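Local coordinates for protein alpha-1,3-glucanase (PDB 7C7D) that hydrolyses alpha-1,3-glucan as a thermostable family GH87 glycosidase, its catalytic unit joining a calcium-binding beta domain to a right-handed parallel beta-helix, at residues 240-244 with 245-249; 271-274 with 275-278; 331-334 with 335-339. All coordinates share one frame; numbering follows the deposited sequence. Where two conformers were deposited one is given.

Contact 1. Residues 240-244 with 245-249; sequences VWIPP and GDYRI
Y247 reaches back across the corner between strands 238-242 and 245-248 and lays the phenol end of its ring against I242 and P243. Its CG lies anti to its own carbonyl carbon (chi1 -57°), which turns the long axis of the ring toward the preceding strand and brings the hydroxyl to the P243 backbone. There OH donates a hydrogen bond of 2.7 Å to P243 O. The carbonyl oxygen sits at the edge of the phenol ring, near its plane, whereas the donor stands above the carbonyl plane, 46° out of it, with a C=O...OH angle of 117°, away from the lone-pair directions. Close by, S269 OG bonds to I242 O and only weakly to P243 O.

The two apolar neighbours meet the ring differently. The pyrrolidine of P243 lies at about a right angle to the tyrosine side chain, and its CD comes within 3.3 Å of Y247 OH. I242 runs at a slant to the ring instead: its CG2 branch, anti to the backbone N, reaches Y247 CE1 at 3.5 Å, while the same residue also packs on L261 and F228. The phenol oxygen thus lies against the ring carbons of P243 and is satisfied by a backbone acceptor; the bond tethers the hydroxyl end of the ring, and packing on I242 and P243 does the rest.

Between the partners the chain turns through P243, P244 and G245, the glycine in an extended backbone shape that residues with a CB adopt less readily. These three residues make the corner between strands 238-242 and 245-248, braced by Y247, at one of the first turns of the parallel beta-helix of this pectate lyase-like domain.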
ATOM      1  N   VAL A 240      24.314   4.298  15.203  1.00 21.55           N
ATOM      2  CA  VAL A 240      24.308   5.718  14.893  1.00 20.55           C
ATOM      3  C   VAL A 240      22.999   6.296  15.411  1.00 20.15           C
ATOM      4  O   VAL A 240      21.914   5.794  15.086  1.00 21.17           O
ATOM      5  CB  VAL A 240      24.443   5.953  13.381  1.00 21.25           C
ATOM      6  CG1 VAL A 240      24.257   7.414  13.074  1.00 22.30           C
ATOM      7  CG2 VAL A 240      25.793   5.477  12.890  1.00 22.10           C
ATOM      8  N   TRP A 241      23.100   7.355  16.200  1.00 21.16           N
ATOM      9  CA  TRP A 241      21.950   7.996  16.819  1.00 21.57           C
ATOM     10  C   TRP A 241      21.585   9.247  16.031  1.00 19.96           C
ATOM     11  O   TRP A 241      22.459  10.056  15.696  1.00 20.68           O
ATOM     12  CB  TRP A 241      22.292   8.379  18.256  1.00 23.69           C
ATOM     13  CG  TRP A 241      21.240   9.170  18.957  1.00 26.08           C
ATOM     14  CD1 TRP A 241      21.343  10.456  19.405  1.00 27.30           C
ATOM     15  CD2 TRP A 241      19.931   8.724  19.318  1.00 26.96           C
ATOM     16  NE1 TRP A 241      20.176  10.838  20.021  1.00 28.84           N
ATOM     17  CE2 TRP A 241      19.291   9.794  19.978  1.00 27.44           C
ATOM     18  CE3 TRP A 241      19.231   7.526  19.139  1.00 27.45           C
ATOM     19  CZ2 TRP A 241      17.989   9.699  20.466  1.00 28.75           C
ATOM     20  CZ3 TRP A 241      17.941   7.431  19.630  1.00 28.23           C
ATOM     21  CH2 TRP A 241      17.333   8.513  20.284  1.00 28.19           C
ATOM     22  N   ILE A 242      20.298   9.394  15.738  1.00 19.50           N
ATOM     23  CA  ILE A 242      19.769  10.579  15.067  1.00 19.75           C
ATOM     24  C   ILE A 242      18.912  11.325  16.083  1.00 19.96           C
ATOM     25  O   ILE A 242      17.760  10.929  16.325  1.00 20.56           O
ATOM     26  CB  ILE A 242      18.932  10.204  13.832  1.00 18.85           C
ATOM     27  CG1 ILE A 242      19.712   9.307  12.865  1.00 19.30           C
ATOM     28  CG2 ILE A 242      18.454  11.459  13.123  1.00 19.47           C
ATOM     29  CD1 ILE A 242      18.841   8.713  11.756  1.00 19.65           C
ATOM     30  N   PRO A 243      19.417  12.389  16.701  1.00 21.22           N
ATOM     31  CA  PRO A 243      18.617  13.136  17.687  1.00 21.42           C
ATOM     32  C   PRO A 243      17.395  13.761  17.039  1.00 21.13           C
ATOM     33  O   PRO A 243      17.350  13.924  15.811  1.00 21.22           O
ATOM     34  CB  PRO A 243      19.586  14.226  18.175  1.00 22.75           C
ATOM     35  CG  PRO A 243      20.953  13.763  17.785  1.00 23.23           C
ATOM     36  CD  PRO A 243      20.773  12.941  16.544  1.00 21.71           C
ATOM     37  N   PRO A 244      16.389  14.133  17.832  1.00 21.83           N
ATOM     38  CA  PRO A 244      15.252  14.883  17.283  1.00 21.78           C
ATOM     39  C   PRO A 244      15.719  16.084  16.473  1.00 21.62           C
ATOM     40  O   PRO A 244      16.635  16.808  16.869  1.00 23.44           O
ATOM     41  CB  PRO A 244      14.485  15.320  18.534  1.00 22.86           C
ATOM     42  CG  PRO A 244      14.792  14.259  19.540  1.00 23.11           C
ATOM     43  CD  PRO A 244      16.211  13.827  19.264  1.00 22.48           C
ATOM     44  N   GLY A 245      15.087  16.292  15.331  1.00 21.19           N
ATOM     45  CA  GLY A 245      15.464  17.380  14.456  1.00 21.61           C
ATOM     46  C   GLY A 245      15.036  17.091  13.035  1.00 20.71           C
ATOM     47  O   GLY A 245      14.379  16.091  12.749  1.00 20.79           O
ATOM     48  N   ASP A 246      15.428  18.000  12.147  1.00 20.78           N
ATOM     49  CA  ASP A 246      15.187  17.878  10.717  1.00 21.75           C
ATOM     50  C   ASP A 246      16.535  17.889  10.017  1.00 21.23           C
ATOM     51  O   ASP A 246      17.346  18.790  10.248  1.00 23.21           O
ATOM     52  CB  ASP A 246      14.334  19.043  10.209  1.00 25.14           C
ATOM     53  CG  ASP A 246      12.901  18.974  10.701  1.00 26.82           C
ATOM     54  OD1 ASP A 246      12.082  18.250  10.092  1.00 27.16           O
ATOM     55  OD2 ASP A 246      12.591  19.644  11.707  1.00 29.44           O
ATOM     56  N   TYR A 247      16.781  16.894   9.171  1.00 19.54           N
ATOM     57  CA  TYR A 247      18.087  16.707   8.551  1.00 19.13           C
ATOM     58  C   TYR A 247      17.920  16.608   7.050  1.00 19.05           C
ATOM     59  O   TYR A 247      17.260  15.691   6.558  1.00 20.62           O
ATOM     60  CB  TYR A 247      18.743  15.421   9.055  1.00 19.01           C
ATOM     61  CG  TYR A 247      18.903  15.377  10.544  1.00 18.88           C
ATOM     62  CD1 TYR A 247      17.878  14.917  11.362  1.00 19.11           C
ATOM     63  CD2 TYR A 247      20.084  15.801  11.138  1.00 20.26           C
ATOM     64  CE1 TYR A 247      18.022  14.884  12.733  1.00 19.36           C
ATOM     65  CE2 TYR A 247      20.241  15.771  12.504  1.00 20.25           C
ATOM     66  CZ  TYR A 247      19.208  15.308  13.300  1.00 19.74           C
ATOM     67  OH  TYR A 247      19.376  15.278  14.664  1.00 21.44           O
ATOM     68  N   ARG A 248      18.532  17.525   6.318  1.00 18.21           N
ATOM     69  CA  ARG A 248      18.546  17.445   4.865  0.60 17.93           C
ATOM     70  C   ARG A 248      19.626  16.457   4.442  1.00 16.62           C
ATOM     71  O   ARG A 248      20.788  16.601   4.838  1.00 19.13           O
ATOM     72  CB  ARG A 248      18.824  18.824   4.272  0.60 21.56           C
ATOM     73  CG  ARG A 248      18.917  18.846   2.752  0.60 25.14           C
ATOM     74  CD  ARG A 248      18.610  20.233   2.202  0.60 27.67           C
ATOM     75  NE  ARG A 248      19.671  21.191   2.498  0.60 29.42           N
ATOM     76  CZ  ARG A 248      20.766  21.348   1.762  0.60 29.96           C
ATOM     77  NH1 ARG A 248      20.955  20.607   0.677  0.60 29.71           N
ATOM     78  NH2 ARG A 248      21.678  22.245   2.111  0.60 30.80           N
ATOM     79  N   ILE A 249      19.246  15.451   3.659  1.00 15.40           N
ATOM     80  CA  ILE A 249      20.175  14.462   3.113  0.53 16.56           C
ATOM     81  C   ILE A 249      19.970  14.442   1.602  1.00 15.34           C
ATOM     82  O   ILE A 249      19.042  13.794   1.109  1.00 15.63           O
ATOM     83  CB  ILE A 249      19.960  13.067   3.716  0.53 17.27           C
ATOM     84  CG1 ILE A 249      20.101  13.107   5.239  0.53 19.08           C
ATOM     85  CG2 ILE A 249      20.924  12.057   3.098  0.53 17.41           C
ATOM     86  CD1 ILE A 249      21.532  13.146   5.715  0.53 18.65           C
TER

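Contact 2. Residues 271-274 with 275-278; sequences VHSS and HFID
The side chains of F276 and V271 cross at about a right angle, V271 CG1 coming obliquely to the phenyl ring, 3.9 Å from F276 CD1. The imidazole of H275 is engaged at its edge, where NE2 donates to D278 OD2 at 2.7 Å. This bond is nearly straight, 172° at the hydrogen, and the acceptor lies only 5° out of the ring plane, using its anti lone pair. The other carboxylate oxygen, D278 OD1, is bound by N310, so both carboxylate oxygens are held, and the in-plane bond helps to set the rotation of the imidazole.

At the bend, S273 ties down the backbone. Its OG, anti to the backbone N (chi1 -177°), points into the bend and accepts a rather long bond from H275 N at 3.2 Å, while the same hydroxyl is bonded to I249 O on the previous turn. OG also lies 3.8 Å from F276 CB. S274 OG, in turn, pairs with the backbone N of E296.

A serine hydroxyl accepting the NH two residues on, as here near the end of strand 269-272, makes an ST turn, which swings the chain toward strand 277-279 at a corner of the parallel beta-helix.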
ATOM      1  N   VAL A 271      14.383  12.872   8.561  1.00 15.27           N
ATOM      2  CA  VAL A 271      15.305  13.052   7.445  1.00 15.16           C
ATOM      3  C   VAL A 271      14.501  13.510   6.238  1.00 14.37           C
ATOM      4  O   VAL A 271      13.473  12.905   5.898  1.00 15.22           O
ATOM      5  CB  VAL A 271      16.046  11.741   7.137  1.00 15.05           C
ATOM      6  CG1 VAL A 271      16.724  11.808   5.768  1.00 15.99           C
ATOM      7  CG2 VAL A 271      17.037  11.393   8.245  1.00 16.45           C
ATOM      8  N   HIS A 272      14.975  14.571   5.585  1.00 14.72           N
ATOM      9  CA  HIS A 272      14.376  15.087   4.359  1.00 14.10           C
ATOM     10  C   HIS A 272      15.284  14.662   3.216  1.00 13.85           C
ATOM     11  O   HIS A 272      16.373  15.213   3.031  1.00 14.78           O
ATOM     12  CB  HIS A 272      14.217  16.600   4.443  1.00 15.69           C
ATOM     13  CG  HIS A 272      13.298  17.028   5.543  1.00 16.99           C
ATOM     14  ND1 HIS A 272      11.935  17.152   5.372  1.00 18.90           N
ATOM     15  CD2 HIS A 272      13.537  17.295   6.849  1.00 19.07           C
ATOM     16  CE1 HIS A 272      11.381  17.515   6.515  1.00 19.84           C
ATOM     17  NE2 HIS A 272      12.330  17.608   7.428  1.00 20.66           N
ATOM     18  N   SER A 273      14.852  13.647   2.474  1.00 12.97           N
ATOM     19  CA  SER A 273      15.655  13.100   1.395  1.00 13.07           C
ATOM     20  C   SER A 273      14.741  12.453   0.378  1.00 12.62           C
ATOM     21  O   SER A 273      13.745  11.820   0.744  1.00 13.08           O
ATOM     22  CB  SER A 273      16.615  12.036   1.923  1.00 13.67           C
ATOM     23  OG  SER A 273      17.444  11.554   0.887  1.00 13.49           O
ATOM     24  N   SER A 274      15.096  12.610  -0.897  1.00 13.35           N
ATOM     25  CA  SER A 274      14.435  11.918  -1.989  1.00 13.49           C
ATOM     26  C   SER A 274      15.317  10.835  -2.598  1.00 12.69           C
ATOM     27  O   SER A 274      14.997  10.321  -3.672  1.00 13.86           O
ATOM     28  CB  SER A 274      13.985  12.923  -3.056  1.00 13.92           C
ATOM     29  OG  SER A 274      13.068  13.859  -2.513  1.00 13.99           O
ATOM     30  N   HIS A 275      16.420  10.478  -1.937  1.00 12.44           N
ATOM     31  CA  HIS A 275      17.381   9.515  -2.469  1.00 12.73           C
ATOM     32  C   HIS A 275      18.260   9.069  -1.309  1.00 13.02           C
ATOM     33  O   HIS A 275      19.447   9.401  -1.255  1.00 14.05           O
ATOM     34  CB  HIS A 275      18.219  10.192  -3.561  1.00 13.07           C
ATOM     35  CG  HIS A 275      19.084   9.260  -4.349  1.00 12.43           C
ATOM     36  ND1 HIS A 275      20.243   9.678  -4.964  1.00 12.85           N
ATOM     37  CD2 HIS A 275      18.953   7.945  -4.649  1.00 12.52           C
ATOM     38  CE1 HIS A 275      20.793   8.663  -5.604  1.00 13.65           C
ATOM     39  NE2 HIS A 275      20.029   7.598  -5.431  1.00 13.83           N
ATOM     40  N   PHE A 276      17.679   8.343  -0.355  1.00 12.70           N
ATOM     41  CA  PHE A 276      18.316   8.190   0.949  1.00 12.86           C
ATOM     42  C   PHE A 276      19.419   7.135   0.944  1.00 12.71           C
ATOM     43  O   PHE A 276      20.585   7.446   1.213  1.00 13.99           O
ATOM     44  CB  PHE A 276      17.258   7.916   2.023  1.00 12.98           C
ATOM     45  CG  PHE A 276      17.822   7.769   3.404  1.00 13.27           C
ATOM     46  CD1 PHE A 276      18.479   8.823   4.019  1.00 14.81           C
ATOM     47  CD2 PHE A 276      17.708   6.571   4.080  1.00 14.42           C
ATOM     48  CE1 PHE A 276      18.995   8.686   5.295  1.00 14.94           C
ATOM     49  CE2 PHE A 276      18.224   6.423   5.353  1.00 14.96           C
ATOM     50  CZ  PHE A 276      18.871   7.481   5.964  1.00 15.67           C
ATOM     51  N   ILE A 277      19.076   5.877   0.659  1.00 12.90           N
ATOM     52  CA  ILE A 277      20.053   4.801   0.528  1.00 12.43           C
ATOM     53  C   ILE A 277      19.951   4.242  -0.881  1.00 12.61           C
ATOM     54  O   ILE A 277      18.852   3.919  -1.343  1.00 12.43           O
ATOM     55  CB  ILE A 277      19.838   3.699   1.583  1.00 13.43           C
ATOM     56  CG1 ILE A 277      20.227   4.217   2.970  1.00 14.75           C
ATOM     57  CG2 ILE A 277      20.633   2.442   1.232  1.00 15.41           C
ATOM     58  CD1 ILE A 277      19.760   3.313   4.114  1.00 16.01           C
ATOM     59  N   ASP A 278      21.092   4.131  -1.561  1.00 12.51           N
ATOM     60  CA  ASP A 278      21.123   3.599  -2.922  1.00 12.75           C
ATOM     61  C   ASP A 278      22.425   2.825  -3.074  1.00 12.76           C
ATOM     62  O   ASP A 278      23.505   3.423  -3.160  1.00 13.99           O
ATOM     63  CB  ASP A 278      21.020   4.743  -3.933  1.00 13.82           C
ATOM     64  CG  ASP A 278      20.822   4.269  -5.364  1.00 13.79           C
ATOM     65  OD1 ASP A 278      20.900   3.050  -5.624  1.00 14.52           O
ATOM     66  OD2 ASP A 278      20.582   5.133  -6.237  1.00 15.36           O
TER

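Contact 3. Residues 331-334 with 335-339; sequences LWLT and GTNDD
The loop that leaves strand 331-333, a corner of the right-handed parallel beta-helix, is where L333 and T334 meet N337 before the chain enters strand 341-348. The side chains of L333 and N337 lie at about a right angle, the amide coming against the leucine. CB of L333 is 3.8 Å from N337 ND2, and its CD2 branch is 3.9 Å from both N337 OD1 and N337 ND2, so the methyl packs against both ends of the amide. L333 also rests on V309, L355, L357 and L340, which places the amide beside the apolar interior of the coil.

N337 has CG anti to its carbonyl carbon (chi1 -75°), a torsion that sends the amide back toward the strand end, where N337 ND2 lies 3.1 Å from T334 O. Its OD1 accepts a hydrogen bond from the backbone N of L313, on the preceding turn, and this anchors the buried amide. The backbone turns between the partners at G335, whose positive phi (72°) is a shape that residues with a CB adopt less readily. The carbonyl oxygen of T336 accepts a hydrogen bond from the S312 hydroxyl, giving the loop a second tie to that turn. On the strand side, CG2 of T334 sits 3.4 Å above one face of the W332 indole, offset toward its rim.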
ATOM      1  N   LEU A 331      10.604   1.236  -0.805  1.00 10.94           N
ATOM      2  CA  LEU A 331      11.741   0.320  -0.827  1.00 11.14           C
ATOM      3  C   LEU A 331      11.711  -0.443  -2.140  1.00 10.92           C
ATOM      4  O   LEU A 331      10.820  -1.271  -2.364  1.00 11.53           O
ATOM      5  CB  LEU A 331      11.727  -0.645   0.361  1.00 12.11           C
ATOM      6  CG  LEU A 331      11.839  -0.034   1.763  1.00 12.87           C
ATOM      7  CD1 LEU A 331      10.473   0.349   2.334  1.00 13.17           C
ATOM      8  CD2 LEU A 331      12.555  -0.988   2.712  1.00 14.85           C
ATOM      9  N   TRP A 332      12.668  -0.139  -3.006  1.00 10.74           N
ATOM     10  CA  TRP A 332      12.859  -0.859  -4.253  1.00 11.24           C
ATOM     11  C   TRP A 332      14.048  -1.772  -4.002  1.00 11.57           C
ATOM     12  O   TRP A 332      15.193  -1.316  -3.971  1.00 13.01           O
ATOM     13  CB  TRP A 332      13.126   0.136  -5.375  1.00 13.89           C
ATOM     14  CG  TRP A 332      13.200  -0.530  -6.681  1.00 19.18           C
ATOM     15  CD1 TRP A 332      12.151  -0.975  -7.424  1.00 22.66           C
ATOM     16  CD2 TRP A 332      14.386  -0.881  -7.394  1.00 21.86           C
ATOM     17  NE1 TRP A 332      12.610  -1.565  -8.571  1.00 26.81           N
ATOM     18  CE2 TRP A 332      13.981  -1.518  -8.579  1.00 26.81           C
ATOM     19  CE3 TRP A 332      15.752  -0.708  -7.151  1.00 23.85           C
ATOM     20  CZ2 TRP A 332      14.891  -1.981  -9.525  1.00 29.78           C
ATOM     21  CZ3 TRP A 332      16.655  -1.160  -8.090  1.00 27.56           C
ATOM     22  CH2 TRP A 332      16.222  -1.790  -9.265  1.00 30.29           C
ATOM     23  N   LEU A 333      13.775  -3.052  -3.769  1.00 12.40           N
ATOM     24  CA  LEU A 333      14.767  -3.977  -3.239  1.00 12.44           C
ATOM     25  C   LEU A 333      15.210  -4.957  -4.315  1.00 13.19           C
ATOM     26  O   LEU A 333      14.378  -5.575  -4.991  1.00 13.81           O
ATOM     27  CB  LEU A 333      14.214  -4.723  -2.023  1.00 13.13           C
ATOM     28  CG  LEU A 333      13.953  -3.806  -0.819  1.00 13.35           C
ATOM     29  CD1 LEU A 333      12.976  -4.432   0.180  1.00 14.14           C
ATOM     30  CD2 LEU A 333      15.263  -3.433  -0.125  1.00 15.97           C
ATOM     31  N   THR A 334      16.524  -5.094  -4.467  1.00 13.75           N
ATOM     32  CA  THR A 334      17.114  -6.010  -5.426  1.00 14.59           C
ATOM     33  C   THR A 334      18.332  -6.650  -4.786  1.00 14.87           C
ATOM     34  O   THR A 334      18.854  -6.163  -3.783  1.00 15.73           O
ATOM     35  CB  THR A 334      17.608  -5.263  -6.672  1.00 18.94           C
ATOM     36  OG1 THR A 334      18.577  -4.272  -6.288  1.00 21.02           O
ATOM     37  CG2 THR A 334      16.453  -4.590  -7.388  1.00 20.10           C
ATOM     38  N   GLY A 335      18.796  -7.741  -5.388  1.00 15.95           N
ATOM     39  CA  GLY A 335      20.029  -8.344  -4.918  1.00 15.87           C
ATOM     40  C   GLY A 335      19.841  -9.044  -3.583  1.00 15.01           C
ATOM     41  O   GLY A 335      18.771  -9.571  -3.268  1.00 14.85           O
ATOM     42  N   THR A 336      20.899  -9.039  -2.781  1.00 15.40           N
ATOM     43  CA  THR A 336      20.888  -9.794  -1.534  1.00 15.84           C
ATOM     44  C   THR A 336      20.172  -9.011  -0.442  1.00 14.78           C
ATOM     45  O   THR A 336      20.631  -7.939  -0.032  1.00 15.41           O
ATOM     46  CB  THR A 336      22.313 -10.116  -1.101  1.00 17.85           C
ATOM     47  OG1 THR A 336      22.957 -10.857  -2.140  1.00 21.15           O
ATOM     48  CG2 THR A 336      22.315 -10.939   0.187  1.00 18.14           C
ATOM     49  N   ASN A 337      19.055  -9.555   0.033  1.00 13.51           N
ATOM     50  CA  ASN A 337      18.328  -9.018   1.175  1.00 13.37           C
ATOM     51  C   ASN A 337      17.888 -10.158   2.079  1.00 13.24           C
ATOM     52  O   ASN A 337      16.801 -10.123   2.661  1.00 13.26           O
ATOM     53  CB  ASN A 337      17.124  -8.189   0.729  1.00 13.87           C
ATOM     54  CG  ASN A 337      17.528  -6.835   0.193  1.00 13.66           C
ATOM     55  OD1 ASN A 337      18.012  -5.981   0.940  1.00 14.45           O
ATOM     56  ND2 ASN A 337      17.331  -6.628  -1.105  1.00 14.42           N
ATOM     57  N   ASP A 338      18.729 -11.187   2.209  1.00 13.74           N
ATOM     58  CA  ASP A 338      18.310 -12.425   2.863  1.00 13.69           C
ATOM     59  C   ASP A 338      17.773 -12.136   4.253  1.00 12.88           C
ATOM     60  O   ASP A 338      18.425 -11.464   5.056  1.00 13.39           O
ATOM     61  CB  ASP A 338      19.502 -13.374   3.021  1.00 15.96           C
ATOM     62  CG  ASP A 338      20.113 -13.817   1.705  1.00 18.21           C
ATOM     63  OD1 ASP A 338      19.713 -13.347   0.628  1.00 17.34           O
ATOM     64  OD2 ASP A 338      21.044 -14.650   1.770  1.00 22.14           O
ATOM     65  N   ASP A 339      16.593 -12.677   4.544  1.00 12.93           N
ATOM     66  CA  ASP A 339      16.009 -12.631   5.880  1.00 13.29           C
ATOM     67  C   ASP A 339      15.633 -11.223   6.318  1.00 12.80           C
ATOM     68  O   ASP A 339      15.398 -10.989   7.503  1.00 13.71           O
ATOM     69  CB  ASP A 339      16.901 -13.328   6.917  1.00 14.31           C
ATOM     70  CG  ASP A 339      17.383 -14.672   6.433  1.00 15.84           C
ATOM     71  OD1 ASP A 339      16.518 -15.490   6.086  1.00 15.88           O
ATOM     72  OD2 ASP A 339      18.611 -14.901   6.358  1.00 19.44           O
TER

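Overall arrangement
All three contacts are bends of the pectate lyase-like parallel beta-helix, met in order along the chain. Contacts 1 and 2, with centres about 12 Å apart, touch directly because strands 245-248 and 269-272 are parallel neighbours: two probable hydrogen bonds join them, Y247 O to H272 N at 2.7 Å and D246 OD1 to H272 NE2 at 2.8 Å. Contact 3 lies farther along the coil, its centre about 17 Å from that of contact 2; their strands 277-279 and 331-333 belong to one parallel sheet, separated there by strand 309-311. None of the residues described belongs to the calcium site, formed by E63, E65, S88, Q91 and D191.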